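Long-range contacts in aspartate aminotransferase, mitochondrial (Trypanosoma brucei brucei, PDB 4W5K), which probably catalyses the reversible transfer of the amino group between L-aspartate and 2-oxoglutarate, using pyridoxal 5'-phosphate as cofactor: residues 323-328 / 384-388; 67-71 / 290-294; 214-220 / 310-314; 196-200 / 229-234; 123-127 / 146-150. The protein carries 1 engineered substitution. All coordinates share one frame; numbering follows the deposited sequence. Where two conformers were deposited one is given.

Contact 1: 323-328 / 384-388; sequences RLVSEL and VEYVS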
# COMPACT_ATOMS: atom_id res chain seq x y z
N ARG A 323 -0.03 24.92 28.74
CA ARG A 323 -1.07 24.87 29.76
C ARG A 323 -0.81 23.76 30.78
O ARG A 323 -1.02 23.97 31.99
CB ARG A 323 -2.45 24.67 29.12
CG ARG A 323 -3.60 24.51 30.12
CD ARG A 323 -4.20 25.83 30.50
NE ARG A 323 -5.30 25.68 31.46
CZ ARG A 323 -6.57 25.43 31.12
NH1 ARG A 323 -6.90 25.30 29.84
NH2 ARG A 323 -7.51 25.31 32.06
N LEU A 324 -0.35 22.60 30.31
CA LEU A 324 0.04 21.51 31.23
C LEU A 324 1.09 22.01 32.24
O LEU A 324 0.97 21.81 33.46
CB LEU A 324 0.60 20.32 30.45
CG LEU A 324 0.93 19.06 31.25
CD1 LEU A 324 -0.33 18.55 31.93
CD2 LEU A 324 1.49 17.96 30.34
N VAL A 325 2.10 22.69 31.72
CA VAL A 325 3.16 23.18 32.60
C VAL A 325 2.65 24.23 33.60
O VAL A 325 2.99 24.19 34.79
CB VAL A 325 4.32 23.76 31.79
CG1 VAL A 325 5.36 24.37 32.71
CG2 VAL A 325 4.93 22.65 30.92
N SER A 326 1.82 25.15 33.12
CA SER A 326 1.31 26.19 34.01
C SER A 326 0.35 25.61 35.05
O SER A 326 0.36 26.03 36.20
CB SER A 326 0.62 27.29 33.20
OG SER A 326 -0.59 26.82 32.65
N GLU A 327 -0.47 24.63 34.66
CA GLU A 327 -1.38 24.00 35.61
C GLU A 327 -0.61 23.16 36.63
O GLU A 327 -1.03 23.05 37.78
CB GLU A 327 -2.41 23.11 34.90
CG GLU A 327 -3.44 23.86 34.06
CD GLU A 327 -4.39 24.73 34.87
OE1 GLU A 327 -4.71 24.40 36.04
OE2 GLU A 327 -4.83 25.76 34.32
N LEU A 328 0.49 22.54 36.20
CA LEU A 328 1.32 21.79 37.15
C LEU A 328 1.87 22.74 38.22
O LEU A 328 1.87 22.42 39.42
CB LEU A 328 2.44 21.05 36.43
CG LEU A 328 2.03 19.70 35.79
CD1 LEU A 328 3.03 19.20 34.77
CD2 LEU A 328 1.81 18.66 36.89
N VAL A 384 -7.26 18.88 30.81
CA VAL A 384 -5.88 19.23 31.12
C VAL A 384 -5.73 19.53 32.61
O VAL A 384 -4.68 19.27 33.20
CB VAL A 384 -5.38 20.43 30.26
CG1 VAL A 384 -6.08 21.71 30.62
CG2 VAL A 384 -3.85 20.58 30.38
N GLU A 385 -6.78 20.02 33.24
CA GLU A 385 -6.70 20.30 34.67
C GLU A 385 -6.62 19.01 35.47
O GLU A 385 -5.82 18.91 36.41
CB GLU A 385 -7.88 21.16 35.10
CG GLU A 385 -7.73 22.62 34.67
CD GLU A 385 -9.04 23.39 34.69
OE1 GLU A 385 -10.02 22.93 34.07
OE2 GLU A 385 -9.08 24.47 35.32
N TYR A 386 -7.43 18.03 35.09
CA TYR A 386 -7.48 16.72 35.76
C TYR A 386 -6.15 15.99 35.63
O TYR A 386 -5.63 15.42 36.60
CB TYR A 386 -8.63 15.88 35.18
CG TYR A 386 -8.67 14.43 35.66
CD1 TYR A 386 -9.12 14.12 36.94
CD2 TYR A 386 -8.26 13.39 34.83
CE1 TYR A 386 -9.16 12.80 37.37
CE2 TYR A 386 -8.30 12.08 35.27
CZ TYR A 386 -8.75 11.79 36.54
OH TYR A 386 -8.80 10.48 36.98
N VAL A 387 -5.60 16.00 34.42
CA VAL A 387 -4.36 15.30 34.15
C VAL A 387 -3.21 15.95 34.90
O VAL A 387 -2.36 15.25 35.45
CB VAL A 387 -4.05 15.26 32.65
CG1 VAL A 387 -2.63 14.78 32.41
CG2 VAL A 387 -5.06 14.35 31.95
N SER A 388 -3.18 17.28 34.93
CA SER A 388 -2.14 17.99 35.69
C SER A 388 -2.19 17.62 37.17
O SER A 388 -1.14 17.39 37.78
CB SER A 388 -2.29 19.51 35.54
OG SER A 388 -2.23 19.89 34.18
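One face of the Arg323 guanidinium lies on Val384, whose CG1 stands 3.7 Å above the centre of the plane, while Glu327 OE2 meets its edge. The Arg323 chain bends at chi2 (89°), which turns the guanidinium towards Val384, and the in-plane salt bridge from Arg323 NE to Glu327 OE2, 2.9 Å long and spanning one helical turn, holds it there. Glu385 comes in at a slant: its carboxylate plane is turned 61° from the guanidinium, and the salt bridge from Arg323 NH2 to Glu385 OE2 is long, 3.7 Å. A positive charge between two glutamates probably eases their mutual repulsion. Further along both helices, where Leu328 and Ser388 are the nearest pair of CA atoms, the small Ser388 allows close approach, with OG 3.2 Å from Leu324 CD1 and 3.3 Å from Glu327 CB. Its hydroxyl bonds Val384 O at 2.7 Å, satisfying a polar atom set among carbons; Ser388 N reaches the same oxygen from the opposite face of the carbonyl plane. The helical segments cross at -55°, joining long helix 300-331 to C-terminal helix 384-395; Leu324 touches Ile340 of helix 338-342, and Val387 touches Ile366 of strand 366-367.

Contact 2: 67-71 / 290-294; sequences GIASF and AWVVS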
# COMPACT_ATOMS: atom_id res chain seq x y z
N GLY A 67 3.32 6.66 -9.00
CA GLY A 67 2.32 7.54 -8.41
C GLY A 67 1.75 8.52 -9.40
O GLY A 67 2.22 8.63 -10.55
N ILE A 68 0.69 9.22 -8.98
CA ILE A 68 0.14 10.29 -9.77
C ILE A 68 1.22 11.37 -9.98
O ILE A 68 1.75 11.93 -9.00
CB ILE A 68 -1.11 10.92 -9.10
CG1 ILE A 68 -2.20 9.84 -8.93
CG2 ILE A 68 -1.61 12.10 -9.92
CD1 ILE A 68 -3.51 10.39 -8.42
N ALA A 69 1.54 11.67 -11.23
CA ALA A 69 2.69 12.52 -11.56
C ALA A 69 2.59 13.92 -10.96
O ALA A 69 3.58 14.46 -10.46
CB ALA A 69 2.86 12.62 -13.06
N SER A 70 1.40 14.52 -11.01
CA SER A 70 1.23 15.87 -10.46
C SER A 70 1.42 15.86 -8.94
O SER A 70 1.96 16.81 -8.37
CB SER A 70 -0.12 16.46 -10.82
OG SER A 70 -1.19 15.71 -10.27
N PHE A 71 0.94 14.81 -8.29
CA PHE A 71 1.16 14.67 -6.84
C PHE A 71 2.65 14.62 -6.52
O PHE A 71 3.15 15.28 -5.61
CB PHE A 71 0.46 13.41 -6.30
CG PHE A 71 0.93 12.99 -4.94
CD1 PHE A 71 0.47 13.63 -3.79
CD2 PHE A 71 1.87 11.97 -4.81
CE1 PHE A 71 0.92 13.24 -2.53
CE2 PHE A 71 2.33 11.57 -3.56
CZ PHE A 71 1.86 12.22 -2.40
N ALA A 290 -3.38 11.10 -2.91
CA ALA A 290 -2.66 11.82 -3.95
C ALA A 290 -3.54 12.83 -4.66
O ALA A 290 -3.10 13.93 -4.97
CB ALA A 290 -2.04 10.82 -4.97
N TRP A 291 -4.80 12.47 -4.90
CA TRP A 291 -5.77 13.39 -5.47
C TRP A 291 -5.92 14.64 -4.60
O TRP A 291 -5.89 15.77 -5.08
CB TRP A 291 -7.13 12.74 -5.58
CG TRP A 291 -7.34 11.84 -6.75
CD1 TRP A 291 -6.64 11.82 -7.93
CD2 TRP A 291 -8.36 10.85 -6.85
NE1 TRP A 291 -7.20 10.85 -8.77
CE2 TRP A 291 -8.25 10.25 -8.12
CE3 TRP A 291 -9.37 10.41 -5.98
CZ2 TRP A 291 -9.10 9.22 -8.54
CZ3 TRP A 291 -10.22 9.39 -6.41
CH2 TRP A 291 -10.08 8.81 -7.67
N VAL A 292 -6.09 14.39 -3.31
CA VAL A 292 -6.37 15.45 -2.34
C VAL A 292 -5.18 16.40 -2.21
O VAL A 292 -5.35 17.62 -2.26
CB VAL A 292 -6.69 14.86 -0.96
CG1 VAL A 292 -6.63 15.96 0.14
CG2 VAL A 292 -8.05 14.20 -0.98
N VAL A 293 -3.98 15.83 -2.07
CA VAL A 293 -2.79 16.67 -1.85
C VAL A 293 -2.49 17.45 -3.13
O VAL A 293 -2.22 18.65 -3.08
CB VAL A 293 -1.61 15.82 -1.39
CG1 VAL A 293 -0.30 16.62 -1.41
CG2 VAL A 293 -1.86 15.31 0.04
N SER A 294 -2.60 16.79 -4.28
CA SER A 294 -2.32 17.46 -5.55
C SER A 294 -3.30 18.62 -5.80
O SER A 294 -2.91 19.71 -6.25
CB SER A 294 -2.34 16.45 -6.70
OG SER A 294 -2.16 17.09 -7.95
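Ser70 OG and Ser294 OG lie 2.9 Å apart in a hydrogen bond that either hydroxyl could donate. The two reach each other by different torsions: Ser70 OG stands between its own backbone N and carbonyl carbon (chi1 63°), whereas Ser294 OG is swung opposite its backbone N (chi1 176°), a torsion that directs it at Ser70. Serine suits both places because the helices are close here, and so small a side chain brings its polar atom across without pushing the backbones apart.

Beside this bond the interface is apolar. The Phe71 ring receives Ala290 CB over one face, 4.1 Å from the ring centroid, a CH-pi contact, 26° off the ring normal, for which a lone methyl is small enough to approach the face. The ring edge faces the next turn of the partner helix, where Phe71 CE1 is 3.8 Å from Val293 CG1. Ile68 extends its terminal methyl past the alanine, with CD1 3.8 Å from Ala290 CB, and on to the indole of Trp291, where it meets CD1 at 3.5 Å; the unbranched far arm of isoleucine is what gives this reach. The backbone N of Ile68 is hydrogen-bonded to Gln96 OE1 of strand 92-97, while the Phe71 ring also meets that of Phe243.

Ile68 occupies the N-cap position of helix 69-80, whose N terminus packs on the side of helix 287-297 in the class I aminotransferase fold. The Phe71 side chain is about 9 Å from that of Ser242, which binds pyridoxal phosphate: near the site, not lining it.

Contact 3: 214-220 / 310-314; sequences GFATGQL and LKQMS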
# COMPACT_ATOMS: atom_id res chain seq x y z
N GLY A 214 5.30 21.20 8.67
CA GLY A 214 4.17 22.11 8.83
C GLY A 214 3.32 21.79 10.05
O GLY A 214 2.93 22.70 10.78
N PHE A 215 3.03 20.51 10.25
CA PHE A 215 2.34 20.07 11.46
C PHE A 215 3.15 20.41 12.72
O PHE A 215 2.61 20.86 13.73
CB PHE A 215 2.06 18.54 11.38
CG PHE A 215 1.28 18.00 12.54
CD1 PHE A 215 1.92 17.56 13.68
CD2 PHE A 215 -0.12 17.98 12.51
CE1 PHE A 215 1.21 17.09 14.78
CE2 PHE A 215 -0.85 17.52 13.60
CZ PHE A 215 -0.20 17.07 14.73
N ALA A 216 4.46 20.22 12.65
CA ALA A 216 5.31 20.40 13.84
C ALA A 216 5.24 21.80 14.44
O ALA A 216 4.98 21.95 15.65
CB ALA A 216 6.75 20.04 13.48
N THR A 217 5.45 22.84 13.63
CA THR A 217 5.53 24.19 14.19
C THR A 217 4.60 25.18 13.50
O THR A 217 4.54 26.36 13.88
CB THR A 217 6.98 24.76 14.13
OG1 THR A 217 7.32 25.14 12.78
CG2 THR A 217 8.02 23.80 14.72
N GLY A 218 3.90 24.72 12.46
CA GLY A 218 3.00 25.56 11.70
C GLY A 218 3.71 26.30 10.58
O GLY A 218 3.11 27.09 9.87
N GLN A 219 5.01 26.06 10.45
CA GLN A 219 5.84 26.79 9.49
C GLN A 219 6.47 25.78 8.53
O GLN A 219 7.41 25.09 8.91
CB GLN A 219 6.95 27.59 10.21
CG GLN A 219 6.49 28.33 11.49
CD GLN A 219 7.66 28.75 12.42
OE1 GLN A 219 7.94 29.95 12.57
NE2 GLN A 219 8.32 27.77 13.06
N LEU A 220 5.95 25.69 7.30
CA LEU A 220 6.42 24.68 6.36
C LEU A 220 7.90 24.78 5.98
O LEU A 220 8.56 23.75 5.88
CB LEU A 220 5.60 24.74 5.06
CG LEU A 220 4.15 24.27 5.21
CD1 LEU A 220 3.32 24.81 4.04
CD2 LEU A 220 4.10 22.74 5.29
N LEU A 310 -2.86 24.27 9.29
CA LEU A 310 -1.60 23.77 9.88
C LEU A 310 -1.28 24.50 11.17
O LEU A 310 -0.91 23.90 12.20
CB LEU A 310 -0.43 23.94 8.90
CG LEU A 310 -0.31 22.94 7.76
CD1 LEU A 310 0.79 23.38 6.81
CD2 LEU A 310 -0.01 21.55 8.30
N LYS A 311 -1.40 25.81 11.11
CA LYS A 311 -1.11 26.65 12.26
C LYS A 311 -2.11 26.41 13.38
O LYS A 311 -1.75 26.44 14.55
CB LYS A 311 -1.06 28.12 11.86
CG LYS A 311 0.22 28.49 11.12
CD LYS A 311 0.31 29.97 10.80
CE LYS A 311 1.39 30.26 9.76
NZ LYS A 311 2.76 29.85 10.21
N GLN A 312 -3.38 26.16 13.04
CA GLN A 312 -4.36 25.84 14.08
C GLN A 312 -3.97 24.57 14.83
O GLN A 312 -4.03 24.55 16.06
CB GLN A 312 -5.77 25.67 13.49
CG GLN A 312 -6.39 26.94 12.96
CD GLN A 312 -7.70 26.72 12.20
OE1 GLN A 312 -8.00 25.62 11.72
NE2 GLN A 312 -8.48 27.77 12.08
N MET A 313 -3.58 23.51 14.10
CA MET A 313 -3.17 22.26 14.74
C MET A 313 -1.91 22.44 15.59
O MET A 313 -1.87 22.04 16.77
CB MET A 313 -2.95 21.16 13.67
CG MET A 313 -4.25 20.70 13.05
SD MET A 313 -3.95 19.33 11.87
CE MET A 313 -3.07 20.21 10.58
N SER A 314 -0.89 23.06 15.01
CA SER A 314 0.40 23.20 15.70
C SER A 314 0.26 24.11 16.92
O SER A 314 0.84 23.83 17.96
CB SER A 314 1.49 23.72 14.75
OG SER A 314 1.24 25.06 14.34
O HOH W 1 3.19 22.62 18.14
O HOH W 2 3.26 28.94 13.30
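Gly218, with phi 87° and psi 2° in the left-handed region, brings its CA to 4.3 Å from Lys311 CA, where the loop 214-220 rides directly on the helix. Ser314 occupies the place a side chain at Gly218 would need: its OG is 3.2 Å from Gly218 CA. A small serine on this helical face lets the loop come so near.

Lys311 reaches alongside the glycine and bends at its last torsion, delivering NZ to Gly218 O at 2.8 Å. The ammonium lies above the carbonyl plane, 51° out of it, so this bond is not aimed at a lone pair. A water accepts from Lys311 NZ and donates to Thr217 O, adding a second tie between lysine and loop. Thr217 OG1 turns from the helix to Asp223 and also takes the straight bond from Gln219 NE2, 2.8 Å long, which ties the turn together internally.

The other side of the contact is apolar. Leu310 sends CD1 to Leu220 CD2 at 3.7 Å and CD2 to the backbone N of Phe215 at 3.8 Å, its fork straddling both ends of the loop. Met313 SD lies 5.2 Å from the Phe215 ring centroid in a Met-aromatic contact; the two side chains run at about a right angle, with the sulfur at the ring edge.

The loop follows strand 205-210, after Asp209, Ala211 and Tyr212 have lined the pyridoxal phosphate pocket. Placing cofactor residues at and just beyond the C-terminal end of a parallel strand is characteristic of alpha/beta folds, and helix 300-331 here backs the loop that leaves this site.

Contact 4: 196-200 / 229-234; sequences CDVIK and HLVDMV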
# COMPACT_ATOMS: atom_id res chain seq x y z
N CYS A 196 24.94 18.52 10.32
CA CYS A 196 25.13 18.38 8.89
C CYS A 196 26.60 18.53 8.50
O CYS A 196 27.06 17.87 7.57
CB CYS A 196 24.26 19.39 8.15
SG CYS A 196 22.47 19.07 8.36
N ASP A 197 27.36 19.38 9.21
CA ASP A 197 28.79 19.48 8.92
C ASP A 197 29.49 18.15 9.15
O ASP A 197 30.40 17.77 8.40
CB ASP A 197 29.46 20.59 9.76
CG ASP A 197 29.19 21.98 9.21
OD1 ASP A 197 28.75 22.10 8.04
OD2 ASP A 197 29.42 22.98 9.93
N VAL A 198 29.09 17.43 10.19
CA VAL A 198 29.72 16.14 10.48
C VAL A 198 29.34 15.13 9.39
O VAL A 198 30.20 14.40 8.88
CB VAL A 198 29.32 15.58 11.85
CG1 VAL A 198 30.03 14.26 12.10
CG2 VAL A 198 29.67 16.59 12.98
N ILE A 199 28.06 15.10 9.05
CA ILE A 199 27.55 14.19 8.01
C ILE A 199 28.33 14.42 6.70
O ILE A 199 28.77 13.45 6.04
CB ILE A 199 26.02 14.38 7.81
CG1 ILE A 199 25.26 13.79 9.00
CG2 ILE A 199 25.56 13.75 6.49
CD1 ILE A 199 23.73 14.02 9.01
N LYS A 200 28.53 15.68 6.33
CA LYS A 200 29.27 15.96 5.09
C LYS A 200 30.72 15.50 5.18
O LYS A 200 31.22 14.83 4.26
CB LYS A 200 29.22 17.44 4.74
CG LYS A 200 29.98 17.81 3.46
CD LYS A 200 29.94 19.31 3.22
CE LYS A 200 30.71 19.73 1.96
NZ LYS A 200 30.03 19.24 0.71
N HIS A 229 18.65 21.90 3.81
CA HIS A 229 20.02 22.27 4.12
C HIS A 229 20.99 21.17 3.60
O HIS A 229 22.09 21.46 3.08
CB HIS A 229 20.17 22.49 5.63
CG HIS A 229 21.51 23.01 6.05
ND1 HIS A 229 21.92 24.31 5.81
CD2 HIS A 229 22.52 22.42 6.73
CE1 HIS A 229 23.13 24.48 6.31
NE2 HIS A 229 23.51 23.35 6.88
N LEU A 230 20.57 19.91 3.74
CA LEU A 230 21.45 18.79 3.37
C LEU A 230 21.54 18.59 1.87
O LEU A 230 22.55 18.07 1.37
CB LEU A 230 20.98 17.49 4.00
CG LEU A 230 21.44 17.28 5.44
CD1 LEU A 230 20.57 16.21 6.11
CD2 LEU A 230 22.92 16.94 5.49
N VAL A 231 20.50 18.97 1.13
CA VAL A 231 20.46 18.51 -0.27
C VAL A 231 21.60 19.13 -1.10
O VAL A 231 22.02 18.55 -2.11
CB VAL A 231 19.06 18.80 -0.91
CG1 VAL A 231 18.89 20.27 -1.24
CG2 VAL A 231 18.85 17.92 -2.16
N ASP A 232 22.17 20.25 -0.64
CA ASP A 232 23.32 20.87 -1.31
C ASP A 232 24.68 20.43 -0.76
O ASP A 232 25.72 20.81 -1.30
CB ASP A 232 23.26 22.40 -1.23
CG ASP A 232 21.86 22.93 -0.93
OD1 ASP A 232 21.50 23.01 0.26
OD2 ASP A 232 21.13 23.27 -1.89
N MET A 233 24.69 19.64 0.30
CA MET A 233 25.93 19.35 1.02
C MET A 233 26.51 17.97 0.75
O MET A 233 27.70 17.73 0.96
CB MET A 233 25.69 19.49 2.52
CG MET A 233 25.29 20.87 2.93
SD MET A 233 25.00 20.90 4.71
CE MET A 233 26.66 20.62 5.30
N VAL A 234 25.65 17.06 0.30
CA VAL A 234 26.02 15.66 0.12
C VAL A 234 25.58 15.18 -1.26
O VAL A 234 24.64 15.72 -1.83
CB VAL A 234 25.39 14.77 1.23
CG1 VAL A 234 25.83 15.23 2.63
CG2 VAL A 234 23.85 14.74 1.13
O HOH W 3 25.95 22.78 8.11
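Cys196 pushes its thiol into a hollow between His229 and Leu230, where two helices of consecutive beta-alpha-beta crossovers meet: helix 189-201 leads into strand 205-210, and helix 225-230 into its parallel neighbour, strand 238-242. The sulfur sits 3.6 Å from Leu230 CG and also 3.7 Å from His229 CD2, at the edge of the imidazole. Cysteine's short, polarisable side chain suits this close three-way approach.

The complementary bump is Met233. Its chain, extended at chi2, bends at the last torsion (chi3 67°), so that SD rests on Cys196 CB at 3.8 Å and the methyl CE drops to 3.6 Å from Cys196 O and also touches the carboxylate oxygen OD1 of Asp197. Methionine, long and pliable, can follow this groove along the helix surface. Deeper in, Ile199 CG2 faces Val234 CG1 at 4.1 Å, with Leu230 beside it, and all three side chains also touch Pro206 of the strand beneath.

Lys200 crosses the methionine at about a right angle, its extended aliphatic part covering the groove before NZ gives a hydrogen bond of 2.8 Å to Met233 O. At the opposite end His229 stacks on Phe225, which lines the D-malate pocket. Its far nitrogen is tied back to the first helix through one water, whose oxygen lies 2.8 Å from His229 NE2 and 2.9 Å from Asp197 OD1.

Contact 5: 123-127 / 146-150; sequences GPDVG and SYYDP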
# COMPACT_ATOMS: atom_id res chain seq x y z
N GLY A 123 20.41 5.28 13.98
CA GLY A 123 19.21 6.05 14.32
C GLY A 123 19.35 6.57 15.74
O GLY A 123 20.22 6.12 16.49
N PRO A 124 18.48 7.51 16.13
CA PRO A 124 18.63 8.04 17.50
C PRO A 124 18.38 6.95 18.54
O PRO A 124 17.54 6.05 18.31
CB PRO A 124 17.56 9.16 17.58
CG PRO A 124 16.56 8.82 16.50
CD PRO A 124 17.35 8.11 15.40
N ASP A 125 19.08 7.03 19.67
CA ASP A 125 19.03 6.00 20.71
C ASP A 125 17.60 5.75 21.19
O ASP A 125 17.21 4.62 21.47
CB ASP A 125 19.97 6.34 21.88
CG ASP A 125 19.74 7.74 22.47
OD1 ASP A 125 18.77 8.44 22.12
OD2 ASP A 125 20.55 8.11 23.33
N VAL A 126 16.81 6.82 21.27
CA VAL A 126 15.37 6.71 21.48
C VAL A 126 14.71 7.13 20.19
O VAL A 126 14.87 8.26 19.73
CB VAL A 126 14.86 7.60 22.64
CG1 VAL A 126 13.34 7.46 22.78
CG2 VAL A 126 15.56 7.24 23.92
N GLY A 127 14.00 6.20 19.57
CA GLY A 127 13.45 6.46 18.26
C GLY A 127 12.09 5.83 18.02
O GLY A 127 11.43 5.31 18.92
N SER A 146 23.84 8.55 20.24
CA SER A 146 23.39 9.34 21.36
C SER A 146 22.49 10.47 20.88
O SER A 146 22.78 11.13 19.88
CB SER A 146 24.59 9.90 22.12
OG SER A 146 25.41 8.87 22.63
N TYR A 147 21.38 10.68 21.58
CA TYR A 147 20.41 11.67 21.15
C TYR A 147 19.61 12.19 22.32
O TYR A 147 19.66 13.38 22.64
CB TYR A 147 19.45 11.09 20.08
CG TYR A 147 18.51 12.12 19.52
CD1 TYR A 147 18.93 13.02 18.54
CD2 TYR A 147 17.19 12.21 19.98
CE1 TYR A 147 18.07 13.98 18.03
CE2 TYR A 147 16.31 13.19 19.47
CZ TYR A 147 16.77 14.07 18.50
OH TYR A 147 15.95 15.02 17.96
N TYR A 148 18.87 11.30 22.98
CA TYR A 148 18.01 11.72 24.09
C TYR A 148 18.72 11.69 25.44
O TYR A 148 19.42 10.72 25.78
CB TYR A 148 16.75 10.85 24.14
CG TYR A 148 15.79 11.18 25.27
CD1 TYR A 148 14.98 12.30 25.20
CD2 TYR A 148 15.68 10.36 26.38
CE1 TYR A 148 14.08 12.60 26.23
CE2 TYR A 148 14.80 10.63 27.38
CZ TYR A 148 13.99 11.77 27.30
OH TYR A 148 13.11 12.07 28.33
N ASP A 149 18.55 12.76 26.21
CA ASP A 149 19.13 12.89 27.55
C ASP A 149 18.02 12.73 28.58
O ASP A 149 17.20 13.62 28.74
CB ASP A 149 19.81 14.26 27.68
CG ASP A 149 20.55 14.46 29.01
OD1 ASP A 149 20.24 13.76 30.00
OD2 ASP A 149 21.44 15.33 29.04
N PRO A 150 17.99 11.58 29.28
CA PRO A 150 16.86 11.33 30.19
C PRO A 150 16.89 12.24 31.44
O PRO A 150 15.84 12.45 32.05
CB PRO A 150 17.03 9.86 30.58
CG PRO A 150 18.08 9.29 29.63
CD PRO A 150 18.95 10.47 29.27
O HOH W 4 19.29 8.04 25.97
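Asp125 reaches from its CB across to the backbone of Tyr147 and Tyr148, with a chi1 of 54° that sets CG between its own backbone N and carbonyl carbon. CG comes to 3.5 Å from Tyr147 N, and the two oxygens beyond it divide the work. OD1 uses its syn lone pair to accept Tyr148 N at 3.0 Å, in an almost straight bond of 174°; it also takes a weak bond from Val126 N, next to it in the chain. OD1 lies 3.4 Å from Tyr147 CB as well, the carboxylate and the Tyr147 ring being 85° apart. OD2 accepts Tyr147 N more weakly, at 3.2 Å, and receives a water at 2.9 Å that also donates to Tyr148 O. A short acid is apt here: its carboxylate accepts from two consecutive N-H groups, one of them weakly, where the strands stop pairing through their backbones.

On either side of the aspartate its neighbours pack on the tyrosines. Pro124 CB rests 3.7 Å from Tyr147 CG, and Val126 CG2 lies 3.8 Å from Tyr148 CB. Both tyrosine tips lead away: the Tyr147 hydroxyl bonds Val185 O, and the Tyr148 ring meets Tyr349 edge-to-face.

Strand 120-124, helix 129-137 and strand 141-149 form a beta-alpha-beta unit with parallel neighbouring strands. The contact joins the loop leaving the first strand to the end of the last, and that loop runs on to Tyr128, which binds pyridoxal phosphate.

From the N terminus, contact 2 opens first at 67-71 and spans a very long loop. Contact 5 closes wholly within it, tying two adjacent parallel strands of the main sheet. Contact 4, nested in the same loop, opens at 196-200 on a helix flanking that sheet; before it closes at 229-234, contact 3 opens at 214-220, so the two cross. Contact 2 then closes at 290-294, and contact 3 only afterwards at 310-314, so these cross as well. Contact 1 follows in series, linking the later part of helix 300-331, which contact 3 also uses, to the C-terminal helix. Helix 300-331 thus connects the loop after strand 205-210 with the C-terminal region.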